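Local atomic coordinates of protease Do-like 8, chloroplastic (Arabidopsis thaliana, PDB entry 4IC6), a protein that probably acts as a serine endopeptidase of the HtrA (Deg) family in the chloroplast thylakoid. Residues 160-163 against 164-168. The protein carries 1 engineered substitution. Residues are numbered along the deposited sequence; the frame is centred on the assembly and turned at random.
Sequences GNPF and GFDHT
The loop joining the first two strands of the second trypsin-like barrel closes where Gly160 and Thr168 form an antiparallel hydrogen-bonded pair. Gly160 N gives to Thr168 O at 3.2 Å, and Thr168 N returns the bond to Gly160 O at 2.9 Å. Beyond this pair the chain turns back, and the Asn161 side chain lies across the turn. A chi1 of 175° swings its amide over to the other arm, where OD1 takes a weak bond from Gly164 N (3.1 Å). Asn161 CB sits over one face of the His167 ring, a CH-pi contact 3.8 Å from the centroid. Amide and imidazole planes stand 41° apart, and both groups have outside partners: Asn161 ND2 and His167 NE2 each give to Val42 O, ND2 also to Gln111 OE1. A water lies between the two arms and links them, accepting from Phe163 N at 3.0 Å and Asp166 N at 3.1 Å. At the far end the Phe163 and Phe165 side chains lie side by side, CB of Phe163 being 3.3 Å from CE2 of Phe165. The Pro162 side chain is about 8 Å from that of Ala204, an engineered residue at a predicted charge relay position. Phe35 and Thr39 of helix 26-39 pack on His167, and Arg179 of a second subunit forms a salt bridge with Asp166; strands 155-160 and 168-176 run on from the loop's mouth.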
loop_
_atom_site.group_PDB
_atom_site.type_symbol
_atom_site.label_atom_id
_atom_site.label_comp_id
_atom_site.label_asym_id
_atom_site.label_seq_id
_atom_site.Cartn_x
_atom_site.Cartn_y
_atom_site.Cartn_z
ATOM N N GLY A 160 -25.765 -6.457 -14.751
ATOM C CA GLY A 160 -24.649 -6.411 -15.677
ATOM C C GLY A 160 -24.608 -7.615 -16.596
ATOM O O GLY A 160 -25.212 -8.650 -16.329
ATOM N N ASN A 161 -23.896 -7.470 -17.703
ATOM C CA ASN A 161 -23.589 -8.588 -18.583
ATOM C C ASN A 161 -22.138 -8.347 -18.953
ATOM O O ASN A 161 -21.840 -7.843 -20.034
ATOM C CB ASN A 161 -24.509 -8.552 -19.800
ATOM C CG ASN A 161 -24.184 -9.622 -20.833
ATOM O OD1 ASN A 161 -23.268 -10.442 -20.659
ATOM N ND2 ASN A 161 -24.947 -9.622 -21.924
ATOM N N PRO A 162 -21.228 -8.642 -18.016
ATOM C CA PRO A 162 -19.853 -8.143 -18.148
ATOM C C PRO A 162 -18.986 -8.929 -19.126
ATOM O O PRO A 162 -18.028 -8.355 -19.651
ATOM C CB PRO A 162 -19.292 -8.276 -16.729
ATOM C CG PRO A 162 -20.113 -9.412 -16.104
ATOM C CD PRO A 162 -21.490 -9.244 -16.690
ATOM N N PHE A 163 -19.304 -10.194 -19.374
ATOM C CA PHE A 163 -18.456 -11.003 -20.265
ATOM C C PHE A 163 -19.178 -11.642 -21.448
ATOM O O PHE A 163 -18.553 -12.307 -22.284
ATOM C CB PHE A 163 -17.692 -12.056 -19.461
ATOM C CG PHE A 163 -16.934 -11.480 -18.298
ATOM C CD1 PHE A 163 -15.916 -10.562 -18.509
ATOM C CD2 PHE A 163 -17.244 -11.847 -16.994
ATOM C CE1 PHE A 163 -15.213 -10.021 -17.438
ATOM C CE2 PHE A 163 -16.540 -11.316 -15.925
ATOM C CZ PHE A 163 -15.521 -10.401 -16.151
ATOM N N GLY A 164 -20.482 -11.431 -21.542
ATOM C CA GLY A 164 -21.212 -11.908 -22.699
ATOM C C GLY A 164 -21.604 -13.366 -22.613
ATOM O O GLY A 164 -22.008 -13.952 -23.616
ATOM N N PHE A 165 -21.499 -13.966 -21.428
ATOM C CA PHE A 165 -21.944 -15.350 -21.292
ATOM C C PHE A 165 -22.982 -15.553 -20.182
ATOM O O PHE A 165 -23.569 -16.620 -20.063
ATOM C CB PHE A 165 -20.755 -16.306 -21.141
ATOM C CG PHE A 165 -20.003 -16.140 -19.857
ATOM C CD1 PHE A 165 -20.427 -16.775 -18.700
ATOM C CD2 PHE A 165 -18.867 -15.350 -19.803
ATOM C CE1 PHE A 165 -19.734 -16.622 -17.509
ATOM C CE2 PHE A 165 -18.165 -15.197 -18.615
ATOM C CZ PHE A 165 -18.601 -15.837 -17.469
ATOM N N ASP A 166 -23.220 -14.526 -19.372
ATOM C CA ASP A 166 -24.279 -14.610 -18.374
ATOM C C ASP A 166 -24.661 -13.211 -17.909
ATOM O O ASP A 166 -24.294 -12.224 -18.546
ATOM C CB ASP A 166 -23.828 -15.450 -17.182
ATOM C CG ASP A 166 -22.732 -14.775 -16.377
ATOM O OD1 ASP A 166 -22.417 -13.593 -16.670
ATOM O OD2 ASP A 166 -22.196 -15.420 -15.440
ATOM N N HIS A 167 -25.384 -13.123 -16.792
ATOM C CA HIS A 167 -25.716 -11.825 -16.213
ATOM C C HIS A 167 -25.473 -11.807 -14.710
ATOM O O HIS A 167 -25.439 -12.861 -14.063
ATOM C CB HIS A 167 -27.167 -11.436 -16.529
ATOM C CG HIS A 167 -27.382 -11.011 -17.947
ATOM N ND1 HIS A 167 -27.383 -11.903 -19.003
ATOM C CD2 HIS A 167 -27.588 -9.788 -18.487
ATOM C CE1 HIS A 167 -27.586 -11.245 -20.130
ATOM N NE2 HIS A 167 -27.714 -9.962 -19.846
ATOM N N THR A 168 -25.320 -10.604 -14.163
ATOM C CA THR A 168 -25.054 -10.417 -12.737
ATOM C C THR A 168 -26.123 -9.550 -12.132
ATOM O O THR A 168 -26.745 -8.762 -12.830
ATOM C CB THR A 168 -23.715 -9.692 -12.501
ATOM O OG1 THR A 168 -23.774 -8.386 -13.090
ATOM C CG2 THR A 168 -22.570 -10.451 -13.152
HETATM O O HOH W 1 -21.579 -11.983 -18.783
#